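Local structure of PixA inclusion body protein (Burkholderia cenocepacia, 4LZK) at residues C[29-34]-C[50-55]; C[33-38]-C[44-49]; C[72-77]-C[109-114]; C[100-105]-C[144-149]. The protein is of unknown function; it belongs to the PixA family of inclusion body proteins, whose sequences group with the copper-oxidase clan. One frame throughout, in Å; residues are numbered along the deposited sequence.

Contact 1 of 4, residues C[29-34]-C[50-55]; sequences NYIKRS and STALFM
Apolar packing alone joins Tyr30 and Ile31 of helix 28-34 to Ala52 in the short 3-10 turn 50-52, and the methyl of Ala52 is the common point. Ile31 CD1 comes to 3.4 Å from Ala52 CB, tighter than an ordinary methyl-methyl contact, whereas Tyr30 CD2 lies 3.7 Å from the same CB. This methyl meets the tyrosine ring at its edge, near the ring plane. Thr51 adds a looser touch, its CG2 standing 4.1 Å from Tyr30 CE2. Tyr30 CG is anti to the backbone N (chi1 178°), which carries the ring out from the helix to the turn.

Hydrogen bonding works within the helix. Tyr30 O accepts both from Ser34 N, at 2.9 Å, and from Ser34 OG, also at 2.9 Å. The hydroxyl approaches from above the carbonyl plane, 36° out of it. Held there, Ser34 OG also sits over the centre of the Tyr30 ring, 3.9 Å above its plane. The ring's own hydroxyl is hydrogen-bonded to Tyr30 OH of the third subunit, so the contact borders a subunit interface.

Ala52 shares backbone hydrogen bonding with Asp27, and Ile31 also packs on Phe178. A helix after strand 19-26 thus covers the turn leading into strand 53-57, the outermost strand of the sheet within this chain and the antiparallel partner of strand 19-26.

Contact 2 of 4, residues C[33-38]-C[44-49]; sequences RSHPNP and NPTSIP
His35, with the most surface buried here, lays its imidazole against the side chains of Thr46, Ile48 and Pro49 and the carbonyl of Ser47. Ile48 CG2 stands over one ring face in a CH-pi contact, 4.3 Å from the ring centroid and 21° off the normal; it is offset toward the rim, nearest CE1. Pro49 CD reaches the ring edge instead, 4.1 Å from His35 CE1. Ser47 O approaches the ring obliquely, 3.6 Å from His35 NE2.

The histidine is the first residue to leave helical geometry after helix 28-34. The contact thus joins the residues just after the helix to the short strand 46-47, which pairs in parallel with strand 172-186.

Thr46 uses both branches. With chi1 at -66° OG1 stands beside the backbone N and CG2 falls anti to it; CG2 comes to 3.9 Å from His35 CD2 as the two side chains run past each other in opposite senses. Thr46 OG1 lies 3.9 Å from Pro38 CB and is hydrogen-bonded to Ser39 N, just beyond the proline.

Contact 3 of 4, residues C[72-77]-C[109-114]; sequences LGLKLN and QVFAPF
This is a small, buried, purely apolar contact, in which the loop between strands 96-105 and 115-120 sends one aromatic side chain, Phe111, to two leucines of strand 72-76. The far end of the ring does the touching. Leu76 CD1 lies 4.0 Å from both Phe111 CZ and Phe111 CE1, and it sits at the ring edge, near the plane. Its other methyl, Leu76 CD2, is 4.1 Å from Phe111 CZ, so the whole isopropyl fork of Leu76 meets the CZ end of the ring. Leu74 CD2 is farther from Phe111 CZ, at 4.4 Å, and approaches obliquely.

Leu76 and Phe111 extend from opposite directions. With CG of Leu76 set between the backbone N and the carbonyl carbon (chi1 81°), the isobutyl end is directed at Phe111 CZ. One face of the phenyl group is covered from within its own loop: Val110 CG1 stands 3.9 Å above the plane, displaced toward the rim. The loop is also fixed by a hydrogen bond between Phe111 N and Glu156 OE1.

Strand 172-186 lies alongside, pairing in parallel with strand 72-76 and touching Phe111 through Ala184, while strand 19-26 of the other sheet supplies Ile22 against Leu74 and Ile20 against Leu76.

Contact 4 of 4, residues C[100-105]-C[144-149]; sequences YHVQQY and QAFESV
Phe146 directs its ring from strand 144-149 at the backbone of strand 100-105, meeting peptide atoms more closely than side chains. Phe146 CE2 lies 3.7 Å from Tyr100 O and 4.0 Å from His101 N, and Phe146 CZ is 3.8 Å from Tyr100 CA. Tyr100 O and His101 N approach the ring obliquely. With CG beside the backbone N and anti to the carbonyl carbon (chi1 -73°), the ring leans toward the start of the opposing segment. Val102 CG2 then meets the base of this side chain, 4.3 Å from Phe146 CB. Val102 and Phe146 start out toward each other's strands, Tyr100 and His101 away.

Tyr100 and His101 form a classic bulge opposite Ser161, so the ring packs against an irregular stretch of strand. The axes of segments 100-105 and 144-149 come within 8.6 Å, their N-to-C directions 19° apart, and each strand pairs within a different sheet, as expected for the face-to-face packing of a beta-sandwich.

From the N terminus, contact 1 closes the loop from helix 28-34 to strand 53-57; contact 2 starts from the same stretch, sharing Arg33 and Ser34, and closes a shorter loop to strand 46-47. Ile48 of contact 2 packs on Ile31 and Leu53 of contact 1, joining the two. Contacts 3 and 4 come after both in series and cross each other: 72-77, 100-105, 109-114 and 144-149 alternate. They touch through a probable hydrogen bond from Ser148 to Ala112. Met55 touches Leu72, connecting contacts 1 and 3, and Pro45 touches Tyr100, connecting 2 and 4. Contact 4 spans the two sheets directly, whereas contact 3 ties a strand to a connecting loop.

Contact 1 of 4, residues C[29-34]-C[50-55]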
loop_
_atom_site.group_PDB
_atom_site.type_symbol
_atom_site.label_atom_id
_atom_site.label_comp_id
_atom_site.label_asym_id
_atom_site.label_seq_id
_atom_site.Cartn_x
_atom_site.Cartn_y
_atom_site.Cartn_z
ATOM N N ASN C 29 3.267 -8.714 -21.804
ATOM C CA ASN C 29 4.713 -8.770 -22.088
ATOM C C ASN C 29 5.488 -9.556 -21.043
ATOM O O ASN C 29 6.402 -10.310 -21.357
ATOM C CB ASN C 29 5.278 -7.385 -22.264
ATOM C CG ASN C 29 4.831 -6.755 -23.596
ATOM O OD1 ASN C 29 4.474 -7.468 -24.530
ATOM N ND2 ASN C 29 4.827 -5.429 -23.666
ATOM N N TYR C 30 5.133 -9.387 -19.797
ATOM C CA TYR C 30 5.742 -10.131 -18.748
ATOM C C TYR C 30 5.463 -11.635 -18.881
ATOM O O TYR C 30 6.393 -12.491 -18.728
ATOM C CB TYR C 30 5.264 -9.624 -17.396
ATOM C CG TYR C 30 5.882 -10.443 -16.309
ATOM C CD1 TYR C 30 7.251 -10.697 -16.336
ATOM C CD2 TYR C 30 5.119 -11.041 -15.306
ATOM C CE1 TYR C 30 7.843 -11.488 -15.387
ATOM C CE2 TYR C 30 5.712 -11.824 -14.345
ATOM C CZ TYR C 30 7.081 -12.039 -14.387
ATOM O OH TYR C 30 7.726 -12.816 -13.445
ATOM N N ILE C 31 4.207 -11.988 -19.180
ATOM C CA ILE C 31 3.839 -13.378 -19.367
ATOM C C ILE C 31 4.634 -14.031 -20.495
ATOM O O ILE C 31 5.143 -15.144 -20.389
ATOM C CB ILE C 31 2.333 -13.519 -19.787
ATOM C CG1 ILE C 31 1.395 -12.879 -18.767
ATOM C CG2 ILE C 31 1.944 -14.954 -19.929
ATOM C CD1 ILE C 31 1.771 -13.177 -17.421
ATOM N N LYS C 32 4.699 -13.344 -21.596
ATOM C CA LYS C 32 5.339 -13.896 -22.781
ATOM C C LYS C 32 6.831 -14.142 -22.511
ATOM O O LYS C 32 7.378 -15.151 -22.976
ATOM C CB LYS C 32 5.154 -12.937 -23.994
ATOM C CG LYS C 32 3.807 -13.080 -24.650
ATOM C CD LYS C 32 3.625 -12.228 -25.931
ATOM C CE LYS C 32 4.089 -10.822 -25.729
ATOM N NZ LYS C 32 3.789 -9.882 -26.877
ATOM N N ARG C 33 7.472 -13.245 -21.769
ATOM C CA ARG C 33 8.876 -13.443 -21.365
ATOM C C ARG C 33 9.044 -14.570 -20.337
ATOM O O ARG C 33 9.997 -15.331 -20.373
ATOM C CB ARG C 33 9.483 -12.164 -20.750
ATOM C CG ARG C 33 9.737 -11.037 -21.741
ATOM C CD ARG C 33 10.531 -9.912 -21.094
ATOM N NE ARG C 33 9.776 -9.325 -20.001
ATOM C CZ ARG C 33 8.958 -8.281 -20.085
ATOM N NH1 ARG C 33 8.736 -7.683 -21.261
ATOM N NH2 ARG C 33 8.357 -7.857 -18.986
ATOM N N SER C 34 8.157 -14.648 -19.383
ATOM C CA SER C 34 8.356 -15.644 -18.316
ATOM C C SER C 34 7.748 -17.027 -18.627
ATOM O O SER C 34 8.103 -17.988 -17.952
ATOM C CB SER C 34 7.862 -15.094 -16.970
ATOM O OG SER C 34 6.477 -14.851 -17.072
ATOM N N SER C 50 0.106 -14.155 -9.423
ATOM C CA SER C 50 -0.733 -12.968 -9.398
ATOM C C SER C 50 0.107 -11.701 -9.565
ATOM O O SER C 50 -0.391 -10.646 -9.811
ATOM C CB SER C 50 -1.544 -12.919 -8.078
ATOM O OG SER C 50 -0.633 -12.898 -7.010
ATOM N N THR C 51 1.400 -11.868 -9.477
ATOM C CA THR C 51 2.380 -10.829 -9.693
ATOM C C THR C 51 2.364 -10.275 -11.168
ATOM O O THR C 51 2.784 -9.126 -11.477
ATOM C CB THR C 51 3.711 -11.519 -9.332
ATOM O OG1 THR C 51 4.422 -10.750 -8.391
ATOM C CG2 THR C 51 4.469 -11.841 -10.462
ATOM N N ALA C 52 1.848 -11.085 -12.067
ATOM C CA ALA C 52 1.795 -10.769 -13.489
ATOM C C ALA C 52 0.588 -9.933 -13.887
ATOM O O ALA C 52 0.381 -9.668 -15.059
ATOM C CB ALA C 52 1.732 -12.070 -14.250
ATOM N N LEU C 53 -0.244 -9.540 -12.949
ATOM C CA LEU C 53 -1.395 -8.810 -13.330
ATOM C C LEU C 53 -1.817 -7.894 -12.214
ATOM O O LEU C 53 -1.231 -7.921 -11.144
ATOM C CB LEU C 53 -2.530 -9.766 -13.745
ATOM C CG LEU C 53 -3.064 -10.633 -12.580
ATOM C CD1 LEU C 53 -4.575 -10.499 -12.536
ATOM C CD2 LEU C 53 -2.669 -12.056 -12.829
ATOM N N PHE C 54 -2.831 -7.086 -12.448
ATOM C CA PHE C 54 -3.365 -6.156 -11.455
ATOM C C PHE C 54 -4.911 -6.319 -11.479
ATOM O O PHE C 54 -5.486 -6.554 -12.544
ATOM C CB PHE C 54 -3.008 -4.765 -11.874
ATOM C CG PHE C 54 -1.555 -4.560 -12.156
ATOM C CD1 PHE C 54 -0.663 -4.356 -11.124
ATOM C CD2 PHE C 54 -1.071 -4.544 -13.445
ATOM C CE1 PHE C 54 0.700 -4.134 -11.370
ATOM C CE2 PHE C 54 0.305 -4.318 -13.705
ATOM C CZ PHE C 54 1.174 -4.108 -12.660
HETATM N N MSE C 55 -5.569 -6.192 -10.368
HETATM C CA MSE C 55 -7.066 -6.291 -10.354
HETATM C C MSE C 55 -7.590 -5.035 -9.664
HETATM O O MSE C 55 -7.039 -4.615 -8.686
HETATM C CB MSE C 55 -7.536 -7.513 -9.621
HETATM C CG MSE C 55 -7.376 -8.795 -10.446
HETATM SE SE MSE C 55 -8.080 -10.408 -9.572
HETATM C CE MSE C 55 -9.902 -10.152 -10.067
#

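Contact 2 of 4, residues C[33-38]-C[44-49]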
loop_
_atom_site.group_PDB
_atom_site.type_symbol
_atom_site.label_atom_id
_atom_site.label_comp_id
_atom_site.label_asym_id
_atom_site.label_seq_id
_atom_site.Cartn_x
_atom_site.Cartn_y
_atom_site.Cartn_z
ATOM N N ARG C 33 7.472 -13.245 -21.769
ATOM C CA ARG C 33 8.876 -13.443 -21.365
ATOM C C ARG C 33 9.044 -14.570 -20.337
ATOM O O ARG C 33 9.997 -15.331 -20.373
ATOM C CB ARG C 33 9.483 -12.164 -20.750
ATOM C CG ARG C 33 9.737 -11.037 -21.741
ATOM C CD ARG C 33 10.531 -9.912 -21.094
ATOM N NE ARG C 33 9.776 -9.325 -20.001
ATOM C CZ ARG C 33 8.958 -8.281 -20.085
ATOM N NH1 ARG C 33 8.736 -7.683 -21.261
ATOM N NH2 ARG C 33 8.357 -7.857 -18.986
ATOM N N SER C 34 8.157 -14.648 -19.383
ATOM C CA SER C 34 8.356 -15.644 -18.316
ATOM C C SER C 34 7.748 -17.027 -18.627
ATOM O O SER C 34 8.103 -17.988 -17.952
ATOM C CB SER C 34 7.862 -15.094 -16.970
ATOM O OG SER C 34 6.477 -14.851 -17.072
ATOM N N HIS C 35 6.835 -17.115 -19.608
ATOM C CA HIS C 35 6.179 -18.347 -20.016
ATOM C C HIS C 35 6.225 -18.565 -21.481
ATOM O O HIS C 35 5.178 -18.566 -22.140
ATOM C CB HIS C 35 4.701 -18.374 -19.547
ATOM C CG HIS C 35 4.579 -18.326 -18.069
ATOM N ND1 HIS C 35 4.547 -17.141 -17.375
ATOM C CD2 HIS C 35 4.577 -19.308 -17.148
ATOM C CE1 HIS C 35 4.471 -17.400 -16.078
ATOM N NE2 HIS C 35 4.488 -18.709 -15.910
ATOM N N PRO C 36 7.421 -18.793 -22.015
ATOM C CA PRO C 36 7.561 -18.802 -23.481
ATOM C C PRO C 36 6.994 -20.029 -24.135
ATOM O O PRO C 36 6.837 -20.027 -25.364
ATOM C CB PRO C 36 9.073 -18.756 -23.710
ATOM C CG PRO C 36 9.689 -18.557 -22.353
ATOM C CD PRO C 36 8.704 -18.992 -21.336
ATOM N N ASN C 37 6.756 -21.104 -23.368
ATOM C CA ASN C 37 6.180 -22.338 -23.960
ATOM C C ASN C 37 4.938 -22.783 -23.194
ATOM O O ASN C 37 4.988 -23.765 -22.457
ATOM C CB ASN C 37 7.193 -23.479 -23.980
ATOM C CG ASN C 37 8.438 -23.133 -24.753
ATOM O OD1 ASN C 37 8.371 -22.884 -25.957
ATOM N ND2 ASN C 37 9.583 -23.080 -24.064
ATOM N N PRO C 38 3.848 -22.025 -23.316
ATOM C CA PRO C 38 2.714 -22.268 -22.418
ATOM C C PRO C 38 1.792 -23.334 -22.992
ATOM O O PRO C 38 2.043 -23.838 -24.059
ATOM C CB PRO C 38 2.001 -20.916 -22.430
ATOM C CG PRO C 38 2.210 -20.423 -23.843
ATOM C CD PRO C 38 3.597 -20.907 -24.244
ATOM N N ASN C 44 -6.506 -27.043 -20.108
ATOM C CA ASN C 44 -5.390 -27.215 -19.213
ATOM C C ASN C 44 -4.510 -25.978 -19.198
ATOM O O ASN C 44 -3.328 -26.030 -19.633
ATOM C CB ASN C 44 -4.533 -28.374 -19.710
ATOM C CG ASN C 44 -4.305 -29.391 -18.644
ATOM O OD1 ASN C 44 -5.191 -30.217 -18.374
ATOM N ND2 ASN C 44 -3.138 -29.339 -17.996
ATOM N N PRO C 45 -5.008 -24.873 -18.608
ATOM C CA PRO C 45 -4.256 -23.617 -18.716
ATOM C C PRO C 45 -3.008 -23.560 -17.860
ATOM O O PRO C 45 -2.918 -24.257 -16.848
ATOM C CB PRO C 45 -5.302 -22.547 -18.255
ATOM C CG PRO C 45 -6.151 -23.332 -17.276
ATOM C CD PRO C 45 -6.319 -24.676 -17.983
ATOM N N THR C 46 -2.045 -22.755 -18.310
ATOM C CA THR C 46 -0.796 -22.540 -17.614
ATOM C C THR C 46 -0.957 -21.545 -16.418
ATOM O O THR C 46 -1.419 -20.463 -16.561
ATOM C CB THR C 46 0.292 -22.065 -18.552
ATOM O OG1 THR C 46 0.605 -23.117 -19.504
ATOM C CG2 THR C 46 1.519 -21.646 -17.812
ATOM N N SER C 47 -0.558 -22.031 -15.256
ATOM C CA SER C 47 -0.529 -21.241 -14.019
ATOM C C SER C 47 0.386 -20.043 -14.152
ATOM O O SER C 47 1.532 -20.197 -14.568
ATOM C CB SER C 47 0.004 -22.144 -12.907
ATOM O OG SER C 47 -0.111 -21.415 -11.721
ATOM N N ILE C 48 -0.070 -18.854 -13.781
ATOM C CA ILE C 48 0.759 -17.672 -13.670
ATOM C C ILE C 48 0.620 -17.056 -12.300
ATOM O O ILE C 48 -0.435 -17.165 -11.661
ATOM C CB ILE C 48 0.443 -16.573 -14.723
ATOM C CG1 ILE C 48 -0.873 -15.847 -14.388
ATOM C CG2 ILE C 48 0.472 -17.154 -16.105
ATOM C CD1 ILE C 48 -1.372 -14.872 -15.402
ATOM N N PRO C 49 1.690 -16.393 -11.810
ATOM C CA PRO C 49 1.568 -15.759 -10.499
ATOM C C PRO C 49 0.699 -14.556 -10.550
ATOM O O PRO C 49 0.589 -13.940 -11.608
ATOM C CB PRO C 49 3.025 -15.382 -10.163
ATOM C CG PRO C 49 3.658 -15.184 -11.502
ATOM C CD PRO C 49 3.041 -16.269 -12.364
#

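Contact 3 of 4, residues C[72-77]-C[109-114]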
loop_
_atom_site.group_PDB
_atom_site.type_symbol
_atom_site.label_atom_id
_atom_site.label_comp_id
_atom_site.label_asym_id
_atom_site.label_seq_id
_atom_site.Cartn_x
_atom_site.Cartn_y
_atom_site.Cartn_z
ATOM N N LEU C 72 -6.337 -9.311 -5.629
ATOM C CA LEU C 72 -7.470 -8.483 -5.248
ATOM C C LEU C 72 -7.790 -8.417 -3.750
ATOM O O LEU C 72 -7.847 -7.315 -3.193
ATOM C CB LEU C 72 -8.719 -8.734 -6.098
ATOM C CG LEU C 72 -9.773 -7.591 -6.000
ATOM C CD1 LEU C 72 -9.261 -6.200 -6.265
ATOM C CD2 LEU C 72 -10.999 -7.865 -6.854
ATOM N N GLY C 73 -7.991 -9.557 -3.091
ATOM C CA GLY C 73 -8.357 -9.512 -1.649
ATOM C C GLY C 73 -9.704 -8.830 -1.483
ATOM O O GLY C 73 -9.905 -7.964 -0.602
ATOM N N LEU C 74 -10.663 -9.167 -2.342
ATOM C CA LEU C 74 -11.945 -8.463 -2.373
ATOM C C LEU C 74 -12.769 -8.856 -1.153
ATOM O O LEU C 74 -12.821 -10.024 -0.769
ATOM C CB LEU C 74 -12.724 -8.862 -3.610
ATOM C CG LEU C 74 -14.025 -8.187 -3.884
ATOM C CD1 LEU C 74 -13.939 -6.683 -4.146
ATOM C CD2 LEU C 74 -14.742 -8.898 -5.060
ATOM N N LYS C 75 -13.381 -7.880 -0.536
ATOM C CA LYS C 75 -14.304 -8.174 0.573
ATOM C C LYS C 75 -15.568 -7.489 0.288
ATOM O O LYS C 75 -15.575 -6.299 0.088
ATOM C CB LYS C 75 -13.767 -7.691 1.894
ATOM C CG LYS C 75 -12.597 -8.498 2.356
ATOM C CD LYS C 75 -11.781 -7.697 3.290
ATOM C CE LYS C 75 -10.997 -8.549 4.258
ATOM N NZ LYS C 75 -11.854 -8.770 5.471
ATOM N N LEU C 76 -16.670 -8.213 0.272
ATOM C CA LEU C 76 -17.919 -7.567 -0.051
ATOM C C LEU C 76 -19.123 -8.164 0.757
ATOM O O LEU C 76 -18.917 -8.944 1.661
ATOM C CB LEU C 76 -18.133 -7.591 -1.562
ATOM C CG LEU C 76 -18.684 -8.851 -2.268
ATOM C CD1 LEU C 76 -18.387 -8.845 -3.784
ATOM C CD2 LEU C 76 -18.270 -10.147 -1.713
ATOM N N ASN C 77 -20.320 -7.730 0.455
ATOM C CA ASN C 77 -21.530 -8.185 1.158
ATOM C C ASN C 77 -22.218 -9.346 0.439
ATOM O O ASN C 77 -22.361 -9.299 -0.786
ATOM C CB ASN C 77 -22.525 -7.031 1.369
ATOM C CG ASN C 77 -21.856 -5.748 1.815
ATOM O OD1 ASN C 77 -21.709 -5.520 3.032
ATOM N ND2 ASN C 77 -21.436 -4.877 0.814
ATOM N N GLN C 109 -18.021 -21.833 -1.442
ATOM C CA GLN C 109 -18.587 -21.284 -2.713
ATOM C C GLN C 109 -19.260 -19.974 -2.354
ATOM O O GLN C 109 -20.463 -19.898 -2.284
ATOM C CB GLN C 109 -19.570 -22.281 -3.389
ATOM C CG GLN C 109 -19.772 -22.050 -4.883
ATOM C CD GLN C 109 -20.939 -22.794 -5.502
ATOM O OE1 GLN C 109 -22.006 -22.883 -4.887
ATOM N NE2 GLN C 109 -20.781 -23.259 -6.768
ATOM N N VAL C 110 -18.480 -18.935 -2.080
ATOM C CA VAL C 110 -19.018 -17.657 -1.824
ATOM C C VAL C 110 -19.787 -17.105 -3.058
ATOM O O VAL C 110 -20.829 -16.605 -2.943
ATOM C CB VAL C 110 -17.859 -16.697 -1.546
ATOM C CG1 VAL C 110 -18.313 -15.254 -1.512
ATOM C CG2 VAL C 110 -17.176 -17.109 -0.232
ATOM N N PHE C 111 -19.255 -17.275 -4.226
ATOM C CA PHE C 111 -19.889 -16.738 -5.426
ATOM C C PHE C 111 -20.622 -17.900 -6.120
ATOM O O PHE C 111 -20.136 -19.058 -6.174
ATOM C CB PHE C 111 -18.871 -16.156 -6.387
ATOM C CG PHE C 111 -18.299 -14.843 -5.901
ATOM C CD1 PHE C 111 -19.015 -13.689 -5.998
ATOM C CD2 PHE C 111 -17.084 -14.824 -5.273
ATOM C CE1 PHE C 111 -18.538 -12.511 -5.489
ATOM C CE2 PHE C 111 -16.577 -13.675 -4.738
ATOM C CZ PHE C 111 -17.299 -12.489 -4.877
ATOM N N ALA C 112 -21.713 -17.526 -6.792
ATOM C CA ALA C 112 -22.401 -18.448 -7.678
ATOM C C ALA C 112 -21.478 -18.715 -8.821
ATOM O O ALA C 112 -20.504 -17.952 -8.967
ATOM C CB ALA C 112 -23.640 -17.844 -8.173
ATOM N N PRO C 113 -21.668 -19.820 -9.544
ATOM C CA PRO C 113 -20.893 -20.028 -10.770
ATOM C C PRO C 113 -21.141 -18.804 -11.728
ATOM O O PRO C 113 -22.231 -18.203 -11.718
ATOM C CB PRO C 113 -21.499 -21.291 -11.372
ATOM C CG PRO C 113 -22.117 -21.999 -10.228
ATOM C CD PRO C 113 -22.512 -20.999 -9.215
ATOM N N PHE C 114 -20.139 -18.433 -12.483
ATOM C CA PHE C 114 -20.173 -17.228 -13.279
ATOM C C PHE C 114 -20.862 -17.416 -14.603
ATOM O O PHE C 114 -20.840 -18.494 -15.168
ATOM C CB PHE C 114 -18.731 -16.703 -13.528
ATOM C CG PHE C 114 -18.155 -15.962 -12.327
ATOM C CD1 PHE C 114 -17.838 -16.644 -11.179
ATOM C CD2 PHE C 114 -17.982 -14.568 -12.370
ATOM C CE1 PHE C 114 -17.371 -15.949 -10.102
ATOM C CE2 PHE C 114 -17.457 -13.894 -11.318
ATOM C CZ PHE C 114 -17.146 -14.602 -10.163
#

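Contact 4 of 4, residues C[100-105]-C[144-149]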
loop_
_atom_site.group_PDB
_atom_site.type_symbol
_atom_site.label_atom_id
_atom_site.label_comp_id
_atom_site.label_asym_id
_atom_site.label_seq_id
_atom_site.Cartn_x
_atom_site.Cartn_y
_atom_site.Cartn_z
ATOM N N TYR C 100 -11.975 -16.646 -20.515
ATOM C CA TYR C 100 -12.967 -17.614 -21.007
ATOM C C TYR C 100 -13.564 -18.440 -19.915
ATOM O O TYR C 100 -14.578 -19.086 -20.094
ATOM C CB TYR C 100 -12.375 -18.532 -22.074
ATOM C CG TYR C 100 -11.246 -19.419 -21.650
ATOM C CD1 TYR C 100 -9.921 -18.967 -21.705
ATOM C CD2 TYR C 100 -11.464 -20.722 -21.252
ATOM C CE1 TYR C 100 -8.884 -19.812 -21.378
ATOM C CE2 TYR C 100 -10.431 -21.588 -20.915
ATOM C CZ TYR C 100 -9.120 -21.123 -20.962
ATOM O OH TYR C 100 -8.100 -21.995 -20.575
ATOM N N HIS C 101 -13.042 -18.338 -18.723
ATOM C CA HIS C 101 -13.636 -19.102 -17.619
ATOM C C HIS C 101 -13.299 -18.636 -16.211
ATOM O O HIS C 101 -12.206 -18.143 -15.969
ATOM C CB HIS C 101 -13.133 -20.528 -17.716
ATOM C CG HIS C 101 -13.959 -21.472 -16.945
ATOM N ND1 HIS C 101 -13.422 -22.420 -16.082
ATOM C CD2 HIS C 101 -15.307 -21.568 -16.834
ATOM C CE1 HIS C 101 -14.412 -23.091 -15.516
ATOM N NE2 HIS C 101 -15.558 -22.577 -15.929
ATOM N N VAL C 102 -14.238 -18.780 -15.274
ATOM C CA VAL C 102 -13.963 -18.537 -13.855
ATOM C C VAL C 102 -14.490 -19.708 -13.058
ATOM O O VAL C 102 -15.600 -20.210 -13.338
ATOM C CB VAL C 102 -14.630 -17.221 -13.350
ATOM C CG1 VAL C 102 -14.353 -17.003 -11.922
ATOM C CG2 VAL C 102 -14.247 -16.039 -14.161
ATOM N N GLN C 103 -13.733 -20.172 -12.085
ATOM C CA GLN C 103 -14.133 -21.275 -11.220
ATOM C C GLN C 103 -13.607 -21.205 -9.831
ATOM O O GLN C 103 -12.627 -20.475 -9.528
ATOM C CB GLN C 103 -13.724 -22.592 -11.836
ATOM C CG GLN C 103 -12.289 -22.953 -11.843
ATOM C CD GLN C 103 -12.048 -24.067 -12.845
ATOM O OE1 GLN C 103 -11.980 -23.801 -14.034
ATOM N NE2 GLN C 103 -11.913 -25.306 -12.363
ATOM N N GLN C 104 -14.248 -21.944 -8.927
ATOM C CA GLN C 104 -13.756 -22.069 -7.596
ATOM C C GLN C 104 -12.462 -22.802 -7.573
ATOM O O GLN C 104 -12.324 -23.848 -8.151
ATOM C CB GLN C 104 -14.757 -22.850 -6.734
ATOM C CG GLN C 104 -14.331 -23.104 -5.278
ATOM C CD GLN C 104 -15.485 -23.623 -4.490
ATOM O OE1 GLN C 104 -16.455 -24.174 -5.066
ATOM N NE2 GLN C 104 -15.428 -23.478 -3.179
ATOM N N TYR C 105 -11.495 -22.277 -6.841
ATOM C CA TYR C 105 -10.207 -22.926 -6.664
ATOM C C TYR C 105 -10.097 -23.515 -5.235
ATOM O O TYR C 105 -9.570 -24.578 -5.065
ATOM C CB TYR C 105 -9.114 -21.888 -6.948
ATOM C CG TYR C 105 -7.703 -22.412 -6.926
ATOM C CD1 TYR C 105 -7.168 -23.102 -8.017
ATOM C CD2 TYR C 105 -6.870 -22.204 -5.829
ATOM C CE1 TYR C 105 -5.854 -23.601 -7.980
ATOM C CE2 TYR C 105 -5.553 -22.659 -5.831
ATOM C CZ TYR C 105 -5.066 -23.368 -6.905
ATOM O OH TYR C 105 -3.796 -23.814 -6.912
ATOM N N GLN C 144 -16.976 -9.330 -23.586
ATOM C CA GLN C 144 -17.580 -10.299 -22.758
ATOM C C GLN C 144 -17.295 -9.986 -21.321
ATOM O O GLN C 144 -16.184 -9.616 -21.015
ATOM C CB GLN C 144 -16.931 -11.618 -23.044
ATOM C CG GLN C 144 -17.730 -12.792 -22.783
ATOM C CD GLN C 144 -17.450 -13.821 -23.831
ATOM O OE1 GLN C 144 -16.414 -13.777 -24.464
ATOM N NE2 GLN C 144 -18.379 -14.729 -24.035
ATOM N N ALA C 145 -18.265 -10.124 -20.447
ATOM C CA ALA C 145 -18.034 -9.955 -18.996
ATOM C C ALA C 145 -18.508 -11.234 -18.327
ATOM O O ALA C 145 -19.285 -11.992 -18.926
ATOM C CB ALA C 145 -18.825 -8.753 -18.506
ATOM N N PHE C 146 -18.049 -11.524 -17.125
ATOM C CA PHE C 146 -18.365 -12.760 -16.414
ATOM C C PHE C 146 -19.073 -12.333 -15.140
ATOM O O PHE C 146 -18.480 -11.616 -14.316
ATOM C CB PHE C 146 -17.087 -13.529 -16.202
ATOM C CG PHE C 146 -16.559 -14.152 -17.496
ATOM C CD1 PHE C 146 -15.814 -13.362 -18.391
ATOM C CD2 PHE C 146 -16.807 -15.433 -17.824
ATOM C CE1 PHE C 146 -15.366 -13.893 -19.599
ATOM C CE2 PHE C 146 -16.322 -15.994 -19.025
ATOM C CZ PHE C 146 -15.616 -15.179 -19.920
ATOM N N GLU C 147 -20.357 -12.600 -15.022
ATOM C CA GLU C 147 -21.138 -12.032 -13.906
ATOM C C GLU C 147 -21.415 -13.110 -12.838
ATOM O O GLU C 147 -21.661 -14.288 -13.161
ATOM C CB GLU C 147 -22.460 -11.491 -14.405
ATOM C CG GLU C 147 -22.314 -10.342 -15.414
ATOM C CD GLU C 147 -23.688 -9.783 -15.922
ATOM O OE1 GLU C 147 -24.751 -10.417 -15.753
ATOM O OE2 GLU C 147 -23.700 -8.702 -16.547
ATOM N N SER C 148 -21.439 -12.724 -11.595
ATOM C CA SER C 148 -21.904 -13.590 -10.543
ATOM C C SER C 148 -22.520 -12.774 -9.425
ATOM O O SER C 148 -22.733 -11.593 -9.550
ATOM C CB SER C 148 -20.732 -14.428 -10.066
ATOM O OG SER C 148 -21.121 -15.364 -9.064
ATOM N N VAL C 149 -22.807 -13.426 -8.286
ATOM C CA VAL C 149 -23.344 -12.748 -7.133
ATOM C C VAL C 149 -22.734 -13.488 -5.923
ATOM O O VAL C 149 -22.474 -14.693 -5.991
ATOM C CB VAL C 149 -24.915 -12.781 -7.112
ATOM C CG1 VAL C 149 -25.460 -14.209 -6.873
ATOM C CG2 VAL C 149 -25.474 -11.826 -6.060
#